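Local coordinates for protein histone-lysine N-methyltransferase, H3 lysine-9 specific SUVH4 (PDB 4QEO) that methylates the tail of histone H3 with S-adenosyl-L-methionine as methyl donor and binds methylated DNA, marking chromatin for transcriptional repression, at residues E243-G248 against S266-F271; T348-L353 against L481-L486; I447-G450 against A456-I459. All coordinates share one frame; numbering follows the deposited sequence.

Interaction 1 comes first along the chain. It joins 243-248 to 266-271, the loops on either side of strand 256-257, and closes a short loop that carries that strand. Interaction 2 opens later, at 348-353 in the pre-SET region, and closes only at 481-486, so it ties that region to the SET sheet of strand 483-488. Interaction 3, between 447-450 and 456-459, lies wholly within this long excursion. It closes a short local loop that holds strand 452-453, and ties strand 445-448 to the cofactor loop. In space it is the middle member. It touches interaction 1 beside the cofactor and interaction 2 through Leu486 on Ile459 and Val484 on Ile447.

Interaction 1 (E243-G248 against S266-F271); sequences EDISGG and SPTSGF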
ATOM      1  N   GLU A 243       3.548   9.005  25.819  1.00 72.10           N
ATOM      2  CA  GLU A 243       2.608   7.890  25.761  1.00 75.12           C
ATOM      3  C   GLU A 243       1.548   8.084  24.658  1.00 70.60           C
ATOM      4  O   GLU A 243       0.948   7.113  24.189  1.00 68.47           O
ATOM      5  CB  GLU A 243       1.945   7.698  27.134  1.00 86.22           C
ATOM      6  CG  GLU A 243       1.479   6.276  27.436  1.00 95.21           C
ATOM      7  CD  GLU A 243       2.286   5.600  28.541  1.00101.90           C
ATOM      8  OE1 GLU A 243       3.027   6.301  29.267  1.00103.69           O
ATOM      9  OE2 GLU A 243       2.175   4.363  28.682  1.00102.93           O
ATOM     10  N   ASP A 244       1.346   9.334  24.234  1.00 61.97           N
ATOM     11  CA  ASP A 244       0.316   9.681  23.249  1.00 57.25           C
ATOM     12  C   ASP A 244       0.384  11.164  22.892  1.00 56.71           C
ATOM     13  O   ASP A 244      -0.027  12.003  23.685  1.00 59.05           O
ATOM     14  CB  ASP A 244      -1.072   9.371  23.810  1.00 55.71           C
ATOM     15  CG  ASP A 244      -2.198   9.770  22.863  1.00 59.68           C
ATOM     16  OD1 ASP A 244      -1.933  10.096  21.686  1.00 55.89           O
ATOM     17  OD2 ASP A 244      -3.367   9.738  23.298  1.00 62.15           O
ATOM     18  N   ILE A 245       0.872  11.494  21.701  1.00 56.21           N
ATOM     19  CA  ILE A 245       1.001  12.904  21.322  1.00 54.30           C
ATOM     20  C   ILE A 245      -0.351  13.611  21.225  1.00 58.16           C
ATOM     21  O   ILE A 245      -0.438  14.829  21.420  1.00 57.37           O
ATOM     22  CB  ILE A 245       1.771  13.098  20.003  1.00 54.77           C
ATOM     23  CG1 ILE A 245       1.032  12.429  18.844  1.00 49.04           C
ATOM     24  CG2 ILE A 245       3.180  12.550  20.127  1.00 57.75           C
ATOM     25  CD1 ILE A 245       1.495  12.888  17.477  1.00 52.12           C
ATOM     26  N   SER A 246      -1.402  12.853  20.925  1.00 55.75           N
ATOM     27  CA  SER A 246      -2.743  13.418  20.887  1.00 58.58           C
ATOM     28  C   SER A 246      -3.153  13.650  22.335  1.00 63.49           C
ATOM     29  O   SER A 246      -2.455  13.233  23.259  1.00 67.58           O
ATOM     30  CB  SER A 246      -3.719  12.480  20.163  1.00 54.82           C
ATOM     31  OG  SER A 246      -4.319  11.541  21.044  1.00 54.11           O
ATOM     32  N   GLY A 247      -4.271  14.317  22.563  1.00 64.63           N
ATOM     33  CA  GLY A 247      -4.646  14.601  23.938  1.00 74.84           C
ATOM     34  C   GLY A 247      -5.146  13.364  24.663  1.00 79.66           C
ATOM     35  O   GLY A 247      -5.368  13.381  25.876  1.00 84.13           O
ATOM     36  N   GLY A 248      -5.278  12.273  23.916  1.00 71.92           N
ATOM     37  CA  GLY A 248      -6.236  11.237  24.236  1.00 66.16           C
ATOM     38  C   GLY A 248      -7.394  11.571  23.311  1.00 63.26           C
ATOM     39  O   GLY A 248      -8.486  11.001  23.381  1.00 66.55           O
ATOM     40  N   SER A 266       9.985  15.700  23.729  1.00 99.50           N
ATOM     41  CA  SER A 266       8.896  15.117  22.993  1.00 93.69           C
ATOM     42  C   SER A 266       8.415  16.123  21.971  1.00 90.79           C
ATOM     43  O   SER A 266       8.558  17.299  22.164  1.00 92.35           O
ATOM     44  CB  SER A 266       7.793  14.725  23.944  1.00 92.68           C
ATOM     45  OG  SER A 266       6.559  14.786  23.308  1.00 91.93           O
ATOM     46  N   PRO A 267       7.888  15.636  20.864  1.00 80.06           N
ATOM     47  CA  PRO A 267       7.474  16.451  19.721  1.00 75.79           C
ATOM     48  C   PRO A 267       6.363  17.435  20.083  1.00 77.66           C
ATOM     49  O   PRO A 267       6.176  18.429  19.378  1.00 81.24           O
ATOM     50  CB  PRO A 267       6.957  15.410  18.723  1.00 67.19           C
ATOM     51  CG  PRO A 267       6.644  14.204  19.545  1.00 64.59           C
ATOM     52  CD  PRO A 267       7.681  14.199  20.611  1.00 71.73           C
ATOM     53  N   THR A 268       5.650  17.159  21.174  1.00 83.25           N
ATOM     54  CA  THR A 268       4.531  17.993  21.608  1.00 84.23           C
ATOM     55  C   THR A 268       4.965  19.339  22.193  1.00 87.90           C
ATOM     56  O   THR A 268       4.192  20.286  22.201  1.00 91.47           O
ATOM     57  CB  THR A 268       3.655  17.263  22.650  1.00 80.89           C
ATOM     58  OG1 THR A 268       4.499  16.705  23.664  1.00 82.33           O
ATOM     59  CG2 THR A 268       2.839  16.145  21.990  1.00 75.49           C
ATOM     60  N   SER A 269       6.196  19.417  22.687  1.00 81.17           N
ATOM     61  CA  SER A 269       6.707  20.658  23.272  1.00 85.67           C
ATOM     62  C   SER A 269       6.622  21.830  22.293  1.00 85.45           C
ATOM     63  O   SER A 269       7.173  21.771  21.200  1.00 82.35           O
ATOM     64  CB  SER A 269       8.153  20.482  23.741  1.00 90.26           C
ATOM     65  OG  SER A 269       8.298  19.332  24.557  1.00 91.85           O
ATOM     66  N   GLY A 270       5.913  22.883  22.691  1.00 92.32           N
ATOM     67  CA  GLY A 270       5.730  24.053  21.849  1.00 89.81           C
ATOM     68  C   GLY A 270       4.609  23.865  20.847  1.00 85.12           C
ATOM     69  O   GLY A 270       4.372  24.721  19.992  1.00 86.91           O
ATOM     70  N   PHE A 271       3.904  22.744  20.972  1.00 78.20           N
ATOM     71  CA  PHE A 271       2.870  22.354  20.021  1.00 69.58           C
ATOM     72  C   PHE A 271       1.652  21.800  20.753  1.00 65.07           C
ATOM     73  O   PHE A 271       1.787  20.993  21.666  1.00 69.16           O
ATOM     74  CB  PHE A 271       3.434  21.312  19.044  1.00 66.77           C
ATOM     75  CG  PHE A 271       2.428  20.780  18.062  1.00 63.25           C
ATOM     76  CD1 PHE A 271       2.134  21.482  16.902  1.00 62.65           C
ATOM     77  CD2 PHE A 271       1.790  19.567  18.290  1.00 60.26           C
ATOM     78  CE1 PHE A 271       1.220  20.988  15.989  1.00 60.38           C
ATOM     79  CE2 PHE A 271       0.870  19.065  17.386  1.00 57.59           C
ATOM     80  CZ  PHE A 271       0.581  19.774  16.234  1.00 58.36           C
TER
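Ile245 packs against Pro267 and Thr268 in a small, mostly apolar contact between two loops, one before strand 256-257 and one after it. The buried surface is 119 Å² in all. Ile245 carries its CG1 arm between the backbone N and the carbonyl carbon (chi1 62°), which turns CG2 outward to the second loop. CG2 meets Pro267 CG at 3.9 Å, and the two side chains cross at about a right angle. The methyl of Thr268 packs beside it, crossing Ile245 at a slant. Its CG2 lies 3.8 Å from Ile245 CB and 3.6 Å from Ile245 O.

Each loop is held in shape by its own polar bonds. Asp244 OD1 receives Ser246 OG on its syn side and Ser246 N from above the carboxylate plane, both at 2.9 Å. Ser246 OG in turn accepts from Gly248 N. In the other loop, Ser266 OG and Thr268 OG1 share a hydrogen bond of 2.8 Å, so the threonine hydroxyl is engaged while its methyl is left to pack. Gly270, with positive phi, suits the third place of the type II turn from Thr268 to Phe271.

Pro267 also rests on Phe458 of the cofactor pocket and lies close to Trp367, a probable S-adenosyl-L-methionine contact. The arrangement is a loop-on-loop contact beside that pocket, between a loop shaped by an Asx turn and an ST turn and one shaped by two overlapping beta turns.

Interaction 2 (T348-L353 against L481-L486); sequences TSQKRL and LARVVL
Ser349 receives the guanidinium of Arg483 and packs on Val485, while Gln350 lies beside the same arginine. The polar part is one hydrogen bond, from Arg483 NH2 to Ser349 OG, at 2.9 Å. It is bent, with an N-H...O angle of 139°, and the oxygen sits 28° out of the guanidinium plane. The bend of the arginine chain at chi3 turns its end toward the serine. Ser349 OG also bonds Glu333, whose carboxylate makes a salt bridge with Arg483 NH1; Arg483 NE has a second acid, Glu383. A leucine in place of Arg483 would probably leave Glu333 and Glu383 without this cationic mate and Ser349 OG without its donor.

The apolar part is smaller. Ser349 CB touches Val485 CG1 at 3.8 Å, and Val485 CG2 comes within 3.9 Å of Ser349 OG. Both valine methyls thus lie alongside the serine side chain.

Gln350 and Arg483 meet by van der Waals contact alone. Gln350 CG lies 4.0 Å from Arg483 NH1, and the two side chains cross at about a right angle. The amide plane is turned 80° from the guanidinium. Gln350 NE2 bonds Glu333 and the carbonyl of Cys334, a zinc ligand.

The end of the 3-10 segment, at 348-350, thus sits against strand 483-488, which runs between strands 467-473 and 380-383 in a mixed SET-domain sheet.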
ATOM      1  N   THR A 348     -16.194   9.146   4.204  1.00 29.94           N
ATOM      2  CA  THR A 348     -14.970   8.384   4.531  1.00 31.87           C
ATOM      3  C   THR A 348     -13.849   9.121   5.298  1.00 32.21           C
ATOM      4  O   THR A 348     -13.399   8.629   6.334  1.00 30.73           O
ATOM      5  CB  THR A 348     -14.410   7.655   3.299  1.00 34.70           C
ATOM      6  OG1 THR A 348     -15.330   6.627   2.923  1.00 38.49           O
ATOM      7  CG2 THR A 348     -13.030   7.019   3.595  1.00 31.58           C
ATOM      8  N   SER A 349     -13.430  10.306   4.843  1.00 30.75           N
ATOM      9  CA  SER A 349     -12.305  10.984   5.499  1.00 31.16           C
ATOM     10  C   SER A 349     -12.656  11.665   6.822  1.00 33.23           C
ATOM     11  O   SER A 349     -11.778  12.198   7.504  1.00 30.58           O
ATOM     12  CB  SER A 349     -11.631  11.988   4.562  1.00 29.78           C
ATOM     13  OG  SER A 349     -12.400  13.163   4.447  1.00 30.16           O
ATOM     14  N   GLN A 350     -13.932  11.641   7.191  1.00 34.69           N
ATOM     15  CA  GLN A 350     -14.375  12.302   8.416  1.00 35.71           C
ATOM     16  C   GLN A 350     -14.318  11.347   9.598  1.00 37.77           C
ATOM     17  O   GLN A 350     -14.496  11.737  10.749  1.00 38.80           O
ATOM     18  CB  GLN A 350     -15.808  12.820   8.260  1.00 29.46           C
ATOM     19  CG  GLN A 350     -15.956  13.944   7.245  1.00 33.27           C
ATOM     20  CD  GLN A 350     -17.405  14.140   6.782  1.00 34.21           C
ATOM     21  OE1 GLN A 350     -18.360  14.007   7.563  1.00 34.61           O
ATOM     22  NE2 GLN A 350     -17.567  14.462   5.510  1.00 32.47           N
ATOM     23  N   LYS A 351     -14.086  10.080   9.305  1.00 31.56           N
ATOM     24  CA  LYS A 351     -14.173   9.079  10.347  1.00 37.69           C
ATOM     25  C   LYS A 351     -12.921   9.053  11.224  1.00 37.52           C
ATOM     26  O   LYS A 351     -11.906   9.696  10.918  1.00 35.21           O
ATOM     27  CB  LYS A 351     -14.520   7.720   9.736  1.00 40.90           C
ATOM     28  CG  LYS A 351     -15.902   7.768   9.082  1.00 45.01           C
ATOM     29  CD  LYS A 351     -16.315   6.461   8.432  1.00 47.15           C
ATOM     30  CE  LYS A 351     -17.721   6.589   7.834  1.00 46.88           C
ATOM     31  NZ  LYS A 351     -18.210   5.294   7.280  1.00 46.48           N
ATOM     32  N   ARG A 352     -13.013   8.328  12.329  1.00 38.92           N
ATOM     33  CA  ARG A 352     -11.965   8.333  13.331  1.00 45.58           C
ATOM     34  C   ARG A 352     -10.724   7.633  12.799  1.00 39.64           C
ATOM     35  O   ARG A 352     -10.804   6.825  11.870  1.00 34.33           O
ATOM     36  CB  ARG A 352     -12.457   7.628  14.583  1.00 50.59           C
ATOM     37  CG  ARG A 352     -12.816   6.205  14.315  1.00 57.67           C
ATOM     38  CD  ARG A 352     -13.546   5.607  15.484  1.00 70.13           C
ATOM     39  NE  ARG A 352     -13.782   4.184  15.279  1.00 77.19           N
ATOM     40  CZ  ARG A 352     -14.475   3.426  16.118  1.00 83.80           C
ATOM     41  NH1 ARG A 352     -14.990   3.969  17.211  1.00 85.45           N
ATOM     42  NH2 ARG A 352     -14.645   2.135  15.866  1.00 85.51           N
ATOM     43  N   LEU A 353      -9.581   7.957  13.391  1.00 36.02           N
ATOM     44  CA  LEU A 353      -8.322   7.354  12.997  1.00 36.48           C
ATOM     45  C   LEU A 353      -8.452   5.834  13.087  1.00 35.93           C
ATOM     46  O   LEU A 353      -8.844   5.297  14.123  1.00 38.69           O
ATOM     47  CB  LEU A 353      -7.190   7.882  13.883  1.00 34.50           C
ATOM     48  CG  LEU A 353      -5.818   7.238  13.696  1.00 33.82           C
ATOM     49  CD1 LEU A 353      -5.338   7.418  12.267  1.00 34.68           C
ATOM     50  CD2 LEU A 353      -4.836   7.846  14.686  1.00 33.73           C
ATOM     51  N   LEU A 481     -10.568  26.868   0.103  1.00 53.45           N
ATOM     52  CA  LEU A 481     -10.552  26.445   1.497  1.00 49.08           C
ATOM     53  C   LEU A 481     -10.869  24.964   1.636  1.00 44.37           C
ATOM     54  O   LEU A 481     -11.454  24.547   2.640  1.00 45.43           O
ATOM     55  CB  LEU A 481     -11.592  27.239   2.299  1.00 46.17           C
ATOM     56  CG  LEU A 481     -11.211  28.592   2.884  1.00 48.15           C
ATOM     57  CD1 LEU A 481      -9.735  28.630   3.228  1.00 45.57           C
ATOM     58  CD2 LEU A 481     -11.603  29.708   1.945  1.00 55.61           C
ATOM     59  N   ALA A 482     -10.511  24.173   0.632  1.00 48.68           N
ATOM     60  CA  ALA A 482     -10.764  22.733   0.684  1.00 45.93           C
ATOM     61  C   ALA A 482     -10.071  22.080   1.868  1.00 39.42           C
ATOM     62  O   ALA A 482      -9.056  22.573   2.365  1.00 41.46           O
ATOM     63  CB  ALA A 482     -10.334  22.062  -0.604  1.00 46.89           C
ATOM     64  N   ARG A 483     -10.653  20.986   2.339  1.00 38.77           N
ATOM     65  CA  ARG A 483      -9.987  20.116   3.291  1.00 34.35           C
ATOM     66  C   ARG A 483      -8.855  19.374   2.583  1.00 38.55           C
ATOM     67  O   ARG A 483      -8.995  18.951   1.436  1.00 37.71           O
ATOM     68  CB  ARG A 483     -10.996  19.151   3.922  1.00 34.64           C
ATOM     69  CG  ARG A 483     -12.003  19.872   4.836  1.00 36.75           C
ATOM     70  CD  ARG A 483     -13.106  18.963   5.328  1.00 34.08           C
ATOM     71  NE  ARG A 483     -12.562  17.740   5.886  1.00 31.24           N
ATOM     72  CZ  ARG A 483     -12.971  16.513   5.569  1.00 35.91           C
ATOM     73  NH1 ARG A 483     -13.960  16.315   4.695  1.00 31.81           N
ATOM     74  NH2 ARG A 483     -12.387  15.477   6.139  1.00 34.04           N
ATOM     75  N   VAL A 484      -7.719  19.250   3.260  1.00 35.34           N
ATOM     76  CA  VAL A 484      -6.560  18.584   2.692  1.00 40.82           C
ATOM     77  C   VAL A 484      -6.387  17.249   3.385  1.00 33.77           C
ATOM     78  O   VAL A 484      -6.100  17.213   4.581  1.00 39.22           O
ATOM     79  CB  VAL A 484      -5.292  19.428   2.908  1.00 43.15           C
ATOM     80  CG1 VAL A 484      -4.050  18.674   2.424  1.00 44.01           C
ATOM     81  CG2 VAL A 484      -5.436  20.771   2.208  1.00 40.05           C
ATOM     82  N   VAL A 485      -6.576  16.153   2.649  1.00 34.36           N
ATOM     83  CA  VAL A 485      -6.583  14.826   3.268  1.00 31.57           C
ATOM     84  C   VAL A 485      -5.528  13.871   2.668  1.00 35.43           C
ATOM     85  O   VAL A 485      -5.427  13.705   1.459  1.00 37.05           O
ATOM     86  CB  VAL A 485      -7.989  14.175   3.190  1.00 31.02           C
ATOM     87  CG1 VAL A 485      -7.996  12.828   3.887  1.00 31.33           C
ATOM     88  CG2 VAL A 485      -9.046  15.089   3.823  1.00 29.87           C
ATOM     89  N   LEU A 486      -4.746  13.251   3.534  1.00 33.97           N
ATOM     90  CA  LEU A 486      -3.744  12.278   3.140  1.00 36.75           C
ATOM     91  C   LEU A 486      -4.353  10.885   3.093  1.00 36.59           C
ATOM     92  O   LEU A 486      -4.904  10.386   4.107  1.00 35.82           O
ATOM     93  CB  LEU A 486      -2.559  12.313   4.109  1.00 31.98           C
ATOM     94  CG  LEU A 486      -1.779  13.631   4.077  1.00 34.81           C
ATOM     95  CD1 LEU A 486      -0.777  13.710   5.224  1.00 40.54           C
ATOM     96  CD2 LEU A 486      -1.066  13.793   2.750  1.00 39.86           C
TER

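Interaction 3 (I447-G450 against A456-I459); sequences IDAG and ARFI. With SAH (S-adenosyl-L-homocysteine), chain E.
Arg457 folds back on Ala449 and grips its carbonyl oxygen with two nitrogens. This is the tight, buried part of the contact. Arg457 NE reaches Ala449 O at 3.1 Å, and NH1 reaches the same Ala449 O at 3.2 Å. Both bonds are moderately bent, as sharing one oxygen requires, with N-H...O angles of 153° and 148°. The oxygen lies almost in the guanidinium plane, at its edge. NH1 comes in the carbonyl plane, on a lone pair, while NE is tilted from that plane. Nearer the backbone, the aliphatic parts also touch: Ala449 CB packs on Arg457 CB at 3.7 Å. The bend at chi2 (103°) sets CD over the centre of the Phe458 ring, 3.5 Å above its plane; a second bend at chi3 turns NE and the guanidinium to Ala449 O. Tyr402 and Phe271 each make a cation-pi contact with the guanidinium.

The looser side is at Asp448 and Gly450, both partly exposed. Gly450 covers little of the arginine, although its carbonyl O stands 3.1 Å from Arg457 NH1. Asp448 OD1 accepts from Gly450 N at 2.7 Å in an Asx turn, and OD2 is tied to Arg389 by a salt bridge. A side chain on Gly450 would run into Asp448 OD1, which fits the glycine there.

The other flank of 456-459 faces the bound S-adenosyl-L-homocysteine (SAH). Arg457 O lies 3.5 Å from SAH CB. Phe458 O also lies nearest CB, and Ile459 O nearest CG. The chemistry is that of a buried carbonyl satisfied twice by one charged group. The pair of hydrogen bonds should hold the guanidinium against rotation. Arg457 NH2 stays 4.1 Å from SAH O, so any help from its charge is probably through space. Arg457 belongs to the SAH pocket, consistent with its predicted part in S-adenosyl-L-methionine binding.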
ATOM      1  N   ILE A 447      -2.747  26.150   5.668  1.00 46.42           N
ATOM      2  CA  ILE A 447      -2.935  25.524   6.960  1.00 47.50           C
ATOM      3  C   ILE A 447      -1.611  25.574   7.699  1.00 47.88           C
ATOM      4  O   ILE A 447      -0.645  24.938   7.290  1.00 48.63           O
ATOM      5  CB  ILE A 447      -3.347  24.041   6.800  1.00 45.10           C
ATOM      6  CG1 ILE A 447      -4.586  23.920   5.906  1.00 44.52           C
ATOM      7  CG2 ILE A 447      -3.591  23.404   8.161  1.00 42.86           C
ATOM      8  CD1 ILE A 447      -4.942  22.475   5.546  1.00 46.30           C
ATOM      9  N   ASP A 448      -1.570  26.343   8.781  1.00 45.30           N
ATOM     10  CA  ASP A 448      -0.364  26.510   9.585  1.00 50.83           C
ATOM     11  C   ASP A 448      -0.397  25.598  10.807  1.00 52.09           C
ATOM     12  O   ASP A 448      -1.086  25.882  11.794  1.00 50.52           O
ATOM     13  CB  ASP A 448      -0.217  27.979  10.004  1.00 54.87           C
ATOM     14  CG  ASP A 448       0.863  28.200  11.056  1.00 60.99           C
ATOM     15  OD1 ASP A 448       1.787  27.364  11.195  1.00 57.77           O
ATOM     16  OD2 ASP A 448       0.782  29.240  11.740  1.00 64.69           O
ATOM     17  N   ALA A 449       0.363  24.512  10.738  1.00 49.23           N
ATOM     18  CA  ALA A 449       0.470  23.590  11.859  1.00 46.92           C
ATOM     19  C   ALA A 449       1.750  23.840  12.653  1.00 52.11           C
ATOM     20  O   ALA A 449       2.270  22.936  13.313  1.00 53.20           O
ATOM     21  CB  ALA A 449       0.402  22.155  11.377  1.00 44.81           C
ATOM     22  N   GLY A 450       2.234  25.082  12.603  1.00 52.15           N
ATOM     23  CA  GLY A 450       3.459  25.456  13.287  1.00 61.67           C
ATOM     24  C   GLY A 450       3.392  25.306  14.795  1.00 63.45           C
ATOM     25  O   GLY A 450       4.361  24.902  15.436  1.00 63.65           O
ATOM     26  N   ALA A 456      -0.689  15.034  11.353  1.00 40.03           N
ATOM     27  CA  ALA A 456      -0.324  15.163   9.947  1.00 41.96           C
ATOM     28  C   ALA A 456       0.978  15.918   9.735  1.00 45.26           C
ATOM     29  O   ALA A 456       1.758  15.573   8.847  1.00 44.10           O
ATOM     30  CB  ALA A 456      -1.453  15.843   9.173  1.00 38.45           C
ATOM     31  N   ARG A 457       1.212  16.945  10.553  1.00 39.35           N
ATOM     32  CA  ARG A 457       2.402  17.786  10.409  1.00 42.23           C
ATOM     33  C   ARG A 457       3.731  17.047  10.640  1.00 45.84           C
ATOM     34  O   ARG A 457       4.797  17.551  10.275  1.00 46.23           O
ATOM     35  CB  ARG A 457       2.306  19.013  11.331  1.00 44.73           C
ATOM     36  CG  ARG A 457       2.091  18.666  12.797  1.00 48.36           C
ATOM     37  CD  ARG A 457       3.367  18.812  13.603  1.00 53.84           C
ATOM     38  NE  ARG A 457       3.661  20.213  13.881  1.00 56.89           N
ATOM     39  CZ  ARG A 457       4.776  20.649  14.460  1.00 55.07           C
ATOM     40  NH1 ARG A 457       4.944  21.945  14.668  1.00 51.19           N
ATOM     41  NH2 ARG A 457       5.722  19.794  14.825  1.00 58.87           N
ATOM     42  N   PHE A 458       3.669  15.867  11.251  1.00 48.32           N
ATOM     43  CA  PHE A 458       4.876  15.098  11.547  1.00 47.70           C
ATOM     44  C   PHE A 458       5.290  14.192  10.389  1.00 50.24           C
ATOM     45  O   PHE A 458       6.335  13.532  10.444  1.00 45.11           O
ATOM     46  CB  PHE A 458       4.683  14.255  12.813  1.00 48.16           C
ATOM     47  CG  PHE A 458       4.596  15.068  14.070  1.00 51.76           C
ATOM     48  CD1 PHE A 458       5.724  15.684  14.585  1.00 57.20           C
ATOM     49  CD2 PHE A 458       3.387  15.225  14.733  1.00 54.62           C
ATOM     50  CE1 PHE A 458       5.652  16.445  15.739  1.00 59.29           C
ATOM     51  CE2 PHE A 458       3.308  15.979  15.892  1.00 55.82           C
ATOM     52  CZ  PHE A 458       4.445  16.588  16.394  1.00 57.22           C
ATOM     53  N   ILE A 459       4.471  14.161   9.344  1.00 50.10           N
ATOM     54  CA  ILE A 459       4.739  13.283   8.208  1.00 47.13           C
ATOM     55  C   ILE A 459       5.737  13.889   7.226  1.00 47.12           C
ATOM     56  O   ILE A 459       5.534  14.990   6.725  1.00 46.23           O
ATOM     57  CB  ILE A 459       3.440  12.890   7.486  1.00 41.04           C
ATOM     58  CG1 ILE A 459       2.523  12.127   8.453  1.00 42.81           C
ATOM     59  CG2 ILE A 459       3.760  12.075   6.237  1.00 34.60           C
ATOM     60  CD1 ILE A 459       1.056  11.938   7.969  1.00 37.04           C
TER
HETATM   61  N   SAH E 801      10.474  15.882  10.447  1.00 59.74           N
HETATM   62  CA  SAH E 801       9.657  17.062  10.709  1.00 64.70           C
HETATM   63  CB  SAH E 801       8.218  16.842  10.240  1.00 64.37           C
HETATM   64  CG  SAH E 801       7.964  17.271   8.795  1.00 63.56           C
HETATM   65  SD  SAH E 801       7.812  19.070   8.633  1.00 74.64           S
HETATM   66  C   SAH E 801       9.726  17.471  12.178  1.00 69.82           C
HETATM   67  O   SAH E 801       8.827  18.138  12.689  1.00 70.80           O
HETATM   68  OXT SAH E 801      10.683  17.146  12.888  1.00 69.97           O
HETATM   69  C5' SAH E 801       8.982  19.164   7.257  1.00 75.48           C
HETATM   70  C4' SAH E 801      10.391  19.446   7.755  1.00 76.20           C
HETATM   71  O4' SAH E 801      11.017  18.219   8.088  1.00 78.09           O
HETATM   72  C3' SAH E 801      11.248  20.131   6.702  1.00 79.18           C
HETATM   73  O3' SAH E 801      11.402  21.499   6.988  1.00 80.36           O
HETATM   74  C2' SAH E 801      12.584  19.424   6.773  1.00 79.67           C
HETATM   75  O2' SAH E 801      13.486  20.151   7.575  1.00 77.52           O
HETATM   76  C1' SAH E 801      12.268  18.103   7.443  1.00 80.29           C
HETATM   77  N9  SAH E 801      12.169  17.086   6.385  1.00 83.06           N
HETATM   78  C8  SAH E 801      11.015  16.566   5.852  1.00 84.52           C
HETATM   79  N7  SAH E 801      11.346  15.675   4.891  1.00 84.65           N
HETATM   80  C5  SAH E 801      12.694  15.632   4.797  1.00 85.68           C
HETATM   81  C6  SAH E 801      13.550  14.902   3.984  1.00 84.17           C
HETATM   82  N6  SAH E 801      13.049  14.049   3.095  1.00 81.19           N
HETATM   83  N1  SAH E 801      14.915  15.071   4.112  1.00 85.29           N
HETATM   84  C2  SAH E 801      15.425  15.958   5.041  1.00 86.12           C
HETATM   85  N3  SAH E 801      14.568  16.680   5.847  1.00 85.61           N
HETATM   86  C4  SAH E 801      13.226  16.516   5.729  1.00 85.36           C